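Local structure of trimethylamine-N-oxide reductase (Haemophilus influenzae, 7L5I) at residues Met275-Ala279 and Met364-Leu368; Phe92-Gly97 and Leu120-Gln124; Trp749-Met753 and Pro801-Phe806. The protein is a molybdenum-dependent oxidoreductase that carries the molybdopterin guanine dinucleotide cofactor and probably reduces trimethylamine N-oxide to trimethylamine. All blocks are in the same frame, centred on the assembly; numbering follows the deposited sequence.

Contact 1 of 3, residues Met275-Ala279 and Met364-Leu368; sequences MLGIA and MLVTL
Met-275 and Met-364 lie alongside each other, pointing opposite ways, where the helical segments 275-279 and 364-368 run nearly parallel, their axes 10.1 Å apart at closest and 16° from alignment. Met-275 reaches straight across: its CG sits anti to the carbonyl carbon (chi1 -62°) and the chain stays extended beyond it, which carries the sulfur right up to the opposite helix. There SD lies 3.5 Å from the backbone N of Leu-365, a van der Waals approach with no hydrogen bond, and the terminal CE comes to rest 4.0 Å from Leu-365 CD1. At the root of the same side chain, Met-275 CB touches Met-364 CG at 3.6 Å. Met-364 behaves differently. Bent at chi2 and chi3, it turns to run along the helices toward Ala-279; its SD is 3.8 Å from Leu-276 CD2, the two side chains crossing at about a right angle, and its CE reaches the CB of Ala-279 at 4.1 Å. One turn further on, Leu-368 sends CD1 to Ile-278 CG2, 3.9 Å away, while CD2 faces the CG of Met-275 more loosely. All the touching residues are buried. Trp-212 meets Met-275, Ile-278, Leu-365 and Leu-368, so both helices rest on strand 208-212, the middle strand of a five-stranded parallel sheet. Helices packed side by side on such a sheet, with strand order 3-2-1-4-5, are characteristic of a Rossmann-like alpha/beta fold.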
loop_
_atom_site.group_PDB
_atom_site.type_symbol
_atom_site.label_atom_id
_atom_site.label_comp_id
_atom_site.label_asym_id
_atom_site.label_seq_id
_atom_site.Cartn_x
_atom_site.Cartn_y
_atom_site.Cartn_z
ATOM N N MET A 275 2.104 15.506 18.478
ATOM C CA MET A 275 2.582 14.549 19.471
ATOM C C MET A 275 3.536 15.198 20.466
ATOM O O MET A 275 3.517 14.866 21.656
ATOM C CB MET A 275 3.271 13.369 18.773
ATOM C CG MET A 275 2.379 12.581 17.881
ATOM S SD MET A 275 3.383 11.244 17.092
ATOM C CE MET A 275 2.349 10.766 15.705
ATOM N N LEU A 276 4.403 16.100 19.996
ATOM C CA LEU A 276 5.295 16.820 20.906
ATOM C C LEU A 276 4.499 17.649 21.908
ATOM O O LEU A 276 4.825 17.680 23.106
ATOM C CB LEU A 276 6.250 17.708 20.111
ATOM C CG LEU A 276 7.315 16.944 19.322
ATOM C CD1 LEU A 276 8.030 17.838 18.350
ATOM C CD2 LEU A 276 8.351 16.255 20.232
ATOM N N GLY A 277 3.451 18.320 21.447
ATOM C CA GLY A 277 2.633 19.108 22.368
ATOM C C GLY A 277 1.941 18.264 23.416
ATOM O O GLY A 277 1.818 18.659 24.577
ATOM N N ILE A 278 1.456 17.085 23.011
ATOM C CA ILE A 278 0.879 16.132 23.947
ATOM C C ILE A 278 1.939 15.679 24.938
ATOM O O ILE A 278 1.714 15.663 26.162
ATOM C CB ILE A 278 0.273 14.947 23.171
ATOM C CG1 ILE A 278 -0.925 15.424 22.351
ATOM C CG2 ILE A 278 -0.196 13.852 24.119
ATOM C CD1 ILE A 278 -1.470 14.387 21.378
ATOM N N ALA A 279 3.111 15.310 24.425
ATOM C CA ALA A 279 4.191 14.833 25.278
ATOM C C ALA A 279 4.596 15.908 26.274
ATOM O O ALA A 279 4.804 15.623 27.462
ATOM C CB ALA A 279 5.393 14.423 24.432
ATOM N N MET A 364 8.043 9.048 16.761
ATOM C CA MET A 364 7.443 9.871 17.796
ATOM C C MET A 364 6.197 9.210 18.386
ATOM O O MET A 364 5.929 9.369 19.581
ATOM C CB MET A 364 7.112 11.268 17.226
ATOM C CG MET A 364 6.630 12.221 18.313
ATOM S SD MET A 364 7.886 12.531 19.578
ATOM C CE MET A 364 6.850 12.644 21.052
ATOM N N LEU A 365 5.429 8.451 17.594
ATOM C CA LEU A 365 4.276 7.764 18.160
ATOM C C LEU A 365 4.714 6.736 19.209
ATOM O O LEU A 365 4.070 6.593 20.260
ATOM C CB LEU A 365 3.472 7.068 17.064
ATOM C CG LEU A 365 2.156 6.468 17.547
ATOM C CD1 LEU A 365 1.205 7.574 17.895
ATOM C CD2 LEU A 365 1.548 5.579 16.503
ATOM N N VAL A 366 5.776 5.975 18.911
ATOM C CA VAL A 366 6.319 5.007 19.866
ATOM C C VAL A 366 6.878 5.716 21.092
ATOM O O VAL A 366 6.756 5.232 22.224
ATOM C CB VAL A 366 7.386 4.139 19.178
ATOM C CG1 VAL A 366 8.129 3.311 20.197
ATOM C CG2 VAL A 366 6.714 3.267 18.169
ATOM N N THR A 367 7.497 6.877 20.885
ATOM C CA THR A 367 7.993 7.682 22.003
ATOM C C THR A 367 6.841 8.159 22.881
ATOM O O THR A 367 6.895 8.075 24.118
ATOM C CB THR A 367 8.786 8.865 21.440
ATOM O OG1 THR A 367 9.960 8.389 20.757
ATOM C CG2 THR A 367 9.217 9.826 22.524
ATOM N N LEU A 368 5.774 8.657 22.263
ATOM C CA LEU A 368 4.594 9.045 23.032
ATOM C C LEU A 368 4.013 7.867 23.813
ATOM O O LEU A 368 3.697 7.989 25.009
ATOM C CB LEU A 368 3.554 9.658 22.087
ATOM C CG LEU A 368 2.271 10.109 22.742
ATOM C CD1 LEU A 368 2.551 11.167 23.816
ATOM C CD2 LEU A 368 1.289 10.648 21.702
#

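Contact 2 of 3, residues Phe92-Gly97 and Leu120-Gln124; sequences FLANPG and LVHNQ
Gly-97 and Gln-124 are the pair whose CA atoms lie nearest, 6.8 Å apart, where the chain leaving helix 90-94 passes helix 114-131. Gly-97, at a positive phi of 74° and without a side chain, lets the amide oxygen OE1 of Gln-124 come to 3.3 Å from its CA; the nearby Gly-97 N is too poorly angled for a hydrogen bond. On the other arm of the amide, Gln-124 NE2 packs 3.5 Å from Pro-96 CB. The Gln-124 chain, bent at chi2, also brings OE1 to 3.7 Å from Phe-92 CZ, with the amide plane almost perpendicular to the ring (88°). Pro-96 lays its CA over the centre of one face of that ring. Leu-120 divides its two methyls: CD2 comes in the plane of the Phe-92 ring to its edge, 4.0 Å from CE2, whereas CD1 meets Pro-96 CB at 3.9 Å. Beyond the pair, Pro-96 O is hydrogen-bonded to Arg-127 NH1, one turn along helix 114-131. Phe-92 and Leu-120 both touch Ile-500, Phe-92 and Gln-124 both touch Val-483, and Leu-93 and Leu-120 share Val-88, which seats helices 90-94 and 114-131 together on strands 87-89, 500-503 and 483-488 of the six-stranded mixed sheet.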
loop_
_atom_site.group_PDB
_atom_site.type_symbol
_atom_site.label_atom_id
_atom_site.label_comp_id
_atom_site.label_asym_id
_atom_site.label_seq_id
_atom_site.Cartn_x
_atom_site.Cartn_y
_atom_site.Cartn_z
ATOM N N PHE A 92 8.093 0.145 -32.374
ATOM C CA PHE A 92 9.000 -0.850 -31.832
ATOM C C PHE A 92 9.112 -2.037 -32.764
ATOM O O PHE A 92 10.206 -2.577 -32.952
ATOM C CB PHE A 92 8.534 -1.296 -30.450
ATOM C CG PHE A 92 9.533 -2.144 -29.749
ATOM C CD1 PHE A 92 10.511 -1.574 -28.952
ATOM C CD2 PHE A 92 9.489 -3.500 -29.867
ATOM C CE1 PHE A 92 11.431 -2.377 -28.290
ATOM C CE2 PHE A 92 10.404 -4.300 -29.225
ATOM C CZ PHE A 92 11.385 -3.731 -28.440
ATOM N N LEU A 93 7.989 -2.491 -33.337
ATOM C CA LEU A 93 8.071 -3.602 -34.295
ATOM C C LEU A 93 9.016 -3.264 -35.440
ATOM O O LEU A 93 9.738 -4.138 -35.945
ATOM C CB LEU A 93 6.693 -3.913 -34.871
ATOM C CG LEU A 93 5.852 -5.051 -34.363
ATOM C CD1 LEU A 93 4.704 -5.237 -35.340
ATOM C CD2 LEU A 93 6.655 -6.316 -34.204
ATOM N N ALA A 94 9.040 -1.997 -35.852
ATOM C CA ALA A 94 9.847 -1.594 -36.999
ATOM C C ALA A 94 11.339 -1.684 -36.701
ATOM O O ALA A 94 12.127 -2.060 -37.576
ATOM C CB ALA A 94 9.472 -0.172 -37.408
ATOM N N ASN A 95 11.749 -1.313 -35.489
ATOM C CA ASN A 95 13.159 -1.300 -35.095
ATOM C C ASN A 95 13.280 -1.766 -33.657
ATOM O O ASN A 95 13.501 -0.961 -32.742
ATOM C CB ASN A 95 13.765 0.095 -35.241
ATOM C CG ASN A 95 13.876 0.521 -36.676
ATOM O OD1 ASN A 95 13.108 1.361 -37.149
ATOM N ND2 ASN A 95 14.836 -0.054 -37.385
ATOM N N PRO A 96 13.144 -3.065 -33.413
ATOM C CA PRO A 96 13.073 -3.550 -32.031
ATOM C C PRO A 96 14.335 -3.217 -31.254
ATOM O O PRO A 96 15.446 -3.566 -31.670
ATOM C CB PRO A 96 12.886 -5.063 -32.199
ATOM C CG PRO A 96 12.272 -5.209 -33.541
ATOM C CD PRO A 96 12.899 -4.150 -34.385
ATOM N N GLY A 97 14.143 -2.560 -30.099
ATOM C CA GLY A 97 15.225 -2.175 -29.215
ATOM C C GLY A 97 16.053 -1.016 -29.716
ATOM O O GLY A 97 17.043 -0.650 -29.063
ATOM N N LEU A 120 9.812 -12.244 -29.637
ATOM C CA LEU A 120 10.338 -10.892 -29.531
ATOM C C LEU A 120 10.795 -10.578 -28.115
ATOM O O LEU A 120 11.867 -9.983 -27.928
ATOM C CB LEU A 120 9.289 -9.883 -29.995
ATOM C CG LEU A 120 9.686 -8.424 -30.051
ATOM C CD1 LEU A 120 10.781 -8.210 -31.093
ATOM C CD2 LEU A 120 8.452 -7.579 -30.369
ATOM N N VAL A 121 10.004 -10.945 -27.106
ATOM C CA VAL A 121 10.437 -10.746 -25.722
ATOM C C VAL A 121 11.739 -11.488 -25.469
ATOM O O VAL A 121 12.692 -10.939 -24.902
ATOM C CB VAL A 121 9.351 -11.206 -24.744
ATOM C CG1 VAL A 121 9.883 -11.201 -23.321
ATOM C CG2 VAL A 121 8.126 -10.321 -24.841
ATOM N N HIS A 122 11.789 -12.761 -25.862
ATOM C CA HIS A 122 12.989 -13.546 -25.611
ATOM C C HIS A 122 14.198 -12.910 -26.281
ATOM O O HIS A 122 15.267 -12.759 -25.669
ATOM C CB HIS A 122 12.794 -14.966 -26.119
ATOM C CG HIS A 122 14.055 -15.773 -26.119
ATOM N ND1 HIS A 122 14.655 -16.215 -24.960
ATOM C CD2 HIS A 122 14.847 -16.184 -27.135
ATOM C CE1 HIS A 122 15.771 -16.859 -25.263
ATOM N NE2 HIS A 122 15.903 -16.871 -26.578
ATOM N N ASN A 123 14.051 -12.524 -27.548
ATOM C CA ASN A 123 15.175 -11.958 -28.283
ATOM C C ASN A 123 15.629 -10.624 -27.704
ATOM O O ASN A 123 16.836 -10.345 -27.658
ATOM C CB ASN A 123 14.800 -11.801 -29.752
ATOM C CG ASN A 123 14.718 -13.134 -30.465
ATOM O OD1 ASN A 123 15.452 -14.069 -30.142
ATOM N ND2 ASN A 123 13.818 -13.234 -31.433
ATOM N N GLN A 124 14.681 -9.776 -27.289
ATOM C CA GLN A 124 15.033 -8.478 -26.719
ATOM C C GLN A 124 15.695 -8.611 -25.359
ATOM O O GLN A 124 16.638 -7.865 -25.052
ATOM C CB GLN A 124 13.791 -7.597 -26.617
ATOM C CG GLN A 124 13.364 -7.062 -27.952
ATOM C CD GLN A 124 14.408 -6.098 -28.497
ATOM O OE1 GLN A 124 14.726 -5.094 -27.852
ATOM N NE2 GLN A 124 14.954 -6.405 -29.649
#

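Contact 3 of 3, residues Trp749-Met753 and Pro801-Phe806; sequences WYDPM and PEVTVF
Asp-751 points its carboxylate into the turn at Val-803 to Val-805, and its atoms meet that turn one after another. CB lies against the isopropyl group of Val-805; a chi1 of -164° swings CG away from the backbone N and over to Val-805, 3.6 Å from its CB. The two oxygens have different partners. OD2 takes the N-H of Thr-804 on its syn lone pair, a fairly straight bond of 2.9 Å and 152°; the N-H of Val-805 adds a weak, strongly bent second bond to OD2, 3.4 Å long. OD1 accepts a weak bond from Thr-804 OG1 at 3.2 Å and forms a salt bridge to Lys-764 NZ, which probably stabilises the negative charge in this buried place. Through that carboxylate the loop after strand 741-744, part of the molybdopterin dinucleotide binding domain with its mixed beta sheet, is tied to the C-terminal tail that leaves strand 790-795. Upstream, Trp-749 continues the seam. Its CB packs 3.8 Å from Val-805 CG1, and Phe-806 puts CE1 over one face of the indole, offset toward the rim and 3.5 Å from Trp-749 CE3. The Phe-806 ring is tilted obliquely, 51° from the six-membered ring of the indole. Val-805 O approaches the indole at its edge, in plane, while Trp-749 NE1 turns elsewhere, to the carbonyl oxygen of Ser-681. At the far end Met-753, bent at chi3, lays its CE 3.8 Å from Pro-801 CG, near Leu-762.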
loop_
_atom_site.group_PDB
_atom_site.type_symbol
_atom_site.label_atom_id
_atom_site.label_comp_id
_atom_site.label_asym_id
_atom_site.label_seq_id
_atom_site.Cartn_x
_atom_site.Cartn_y
_atom_site.Cartn_z
ATOM N N TRP A 749 -6.927 6.221 -12.911
ATOM C CA TRP A 749 -6.058 5.944 -14.060
ATOM C C TRP A 749 -5.662 7.241 -14.774
ATOM O O TRP A 749 -6.515 7.978 -15.266
ATOM C CB TRP A 749 -6.732 5.022 -15.058
ATOM C CG TRP A 749 -6.941 3.625 -14.592
ATOM C CD1 TRP A 749 -6.894 3.161 -13.302
ATOM C CD2 TRP A 749 -7.260 2.507 -15.416
ATOM N NE1 TRP A 749 -7.177 1.807 -13.282
ATOM C CE2 TRP A 749 -7.388 1.383 -14.571
ATOM C CE3 TRP A 749 -7.450 2.344 -16.790
ATOM C CZ2 TRP A 749 -7.718 0.123 -15.060
ATOM C CZ3 TRP A 749 -7.758 1.087 -17.272
ATOM C CH2 TRP A 749 -7.885 -0.006 -16.408
ATOM N N TYR A 750 -4.365 7.486 -14.832
ATOM C CA TYR A 750 -3.765 8.572 -15.591
ATOM C C TYR A 750 -4.236 8.591 -17.037
ATOM O O TYR A 750 -4.132 7.589 -17.759
ATOM C CB TYR A 750 -2.244 8.371 -15.513
ATOM C CG TYR A 750 -1.358 9.333 -16.254
ATOM C CD1 TYR A 750 -1.422 10.699 -16.023
ATOM C CD2 TYR A 750 -0.420 8.858 -17.171
ATOM C CE1 TYR A 750 -0.593 11.571 -16.683
ATOM C CE2 TYR A 750 0.415 9.732 -17.847
ATOM C CZ TYR A 750 0.322 11.084 -17.594
ATOM O OH TYR A 750 1.158 11.953 -18.236
ATOM N N ASP A 751 -4.717 9.754 -17.481
ATOM C CA ASP A 751 -5.317 9.886 -18.815
ATOM C C ASP A 751 -4.857 11.200 -19.412
ATOM O O ASP A 751 -5.610 12.180 -19.446
ATOM C CB ASP A 751 -6.841 9.814 -18.730
ATOM C CG ASP A 751 -7.501 9.556 -20.082
ATOM O OD1 ASP A 751 -6.795 9.320 -21.085
ATOM O OD2 ASP A 751 -8.735 9.594 -20.124
ATOM N N PRO A 752 -3.610 11.256 -19.894
ATOM C CA PRO A 752 -2.994 12.542 -20.234
ATOM C C PRO A 752 -3.500 13.126 -21.532
ATOM O O PRO A 752 -3.841 12.403 -22.474
ATOM C CB PRO A 752 -1.503 12.199 -20.358
ATOM C CG PRO A 752 -1.503 10.746 -20.769
ATOM C CD PRO A 752 -2.643 10.143 -19.990
ATOM N N MET A 753 -3.498 14.451 -21.573
ATOM C CA MET A 753 -3.773 15.195 -22.811
ATOM C C MET A 753 -2.493 15.676 -23.502
ATOM O O MET A 753 -1.809 16.527 -23.001
ATOM C CB MET A 753 -4.690 16.375 -22.484
ATOM C CG MET A 753 -4.985 17.277 -23.666
ATOM S SD MET A 753 -6.356 18.419 -23.291
ATOM C CE MET A 753 -7.480 17.219 -22.481
ATOM N N PRO A 801 -13.285 17.425 -21.288
ATOM C CA PRO A 801 -12.916 16.326 -22.179
ATOM C C PRO A 801 -13.361 14.965 -21.664
ATOM O O PRO A 801 -13.365 14.692 -20.466
ATOM C CB PRO A 801 -11.382 16.411 -22.229
ATOM C CG PRO A 801 -11.013 17.053 -20.973
ATOM C CD PRO A 801 -12.107 18.035 -20.653
ATOM N N GLU A 802 -13.727 14.098 -22.611
ATOM C CA GLU A 802 -14.092 12.725 -22.280
ATOM C C GLU A 802 -12.887 11.917 -21.802
ATOM O O GLU A 802 -11.793 12.003 -22.363
ATOM C CB GLU A 802 -14.706 12.045 -23.508
ATOM C CG GLU A 802 -16.041 12.644 -23.941
ATOM C CD GLU A 802 -16.563 12.056 -25.244
ATOM O OE1 GLU A 802 -15.823 11.285 -25.902
ATOM O OE2 GLU A 802 -17.717 12.375 -25.605
ATOM N N VAL A 803 -13.097 11.128 -20.746
ATOM C CA VAL A 803 -12.088 10.164 -20.302
ATOM C C VAL A 803 -12.062 8.987 -21.268
ATOM O O VAL A 803 -13.086 8.343 -21.522
ATOM C CB VAL A 803 -12.397 9.728 -18.862
ATOM C CG1 VAL A 803 -11.498 8.581 -18.404
ATOM C CG2 VAL A 803 -12.263 10.934 -17.917
ATOM N N THR A 804 -10.870 8.681 -21.797
ATOM C CA THR A 804 -10.682 7.666 -22.826
ATOM C C THR A 804 -9.860 6.468 -22.363
ATOM O O THR A 804 -9.657 5.520 -23.142
ATOM C CB THR A 804 -9.996 8.315 -24.041
ATOM O OG1 THR A 804 -8.810 9.009 -23.607
ATOM C CG2 THR A 804 -10.933 9.316 -24.704
ATOM N N VAL A 805 -9.412 6.459 -21.106
ATOM C CA VAL A 805 -8.449 5.455 -20.666
ATOM C C VAL A 805 -9.070 4.103 -20.369
ATOM O O VAL A 805 -8.339 3.146 -20.080
ATOM C CB VAL A 805 -7.678 6.020 -19.447
ATOM C CG1 VAL A 805 -8.562 6.083 -18.207
ATOM C CG2 VAL A 805 -6.413 5.199 -19.224
ATOM N N PHE A 806 -10.384 3.965 -20.483
ATOM C CA PHE A 806 -11.000 2.656 -20.318
ATOM C C PHE A 806 -11.391 2.025 -21.654
ATOM O O PHE A 806 -11.981 0.947 -21.658
ATOM C CB PHE A 806 -12.225 2.752 -19.395
ATOM C CG PHE A 806 -11.932 3.385 -18.047
ATOM C CD1 PHE A 806 -10.996 2.830 -17.191
ATOM C CD2 PHE A 806 -12.582 4.538 -17.662
ATOM C CE1 PHE A 806 -10.715 3.408 -15.969
ATOM C CE2 PHE A 806 -12.315 5.133 -16.439
ATOM C CZ PHE A 806 -11.387 4.576 -15.589
#

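In the fold
The three contacts follow one another along the chain and do not touch one another. Contacts 1 and 2 lie on opposite sides of the chain's centre, about 55 Å apart between centres, although all four of their segments lie in the same molybdopterin oxidoreductase family region. Contact 3 is about 28 Å from contact 2 and about 43 Å from contact 1, again centre to centre. Two of them come near bound molybdopterin guanine dinucleotide: the side chain of Met-275 in contact 1 is about 7 Å from one such cofactor molecule, and that of Trp-749 in contact 3 about 6 Å. The bound oxygen atom of the active site is lined by Tyr-142, Trp-144 and Ser-175, none of which belongs to these contacts.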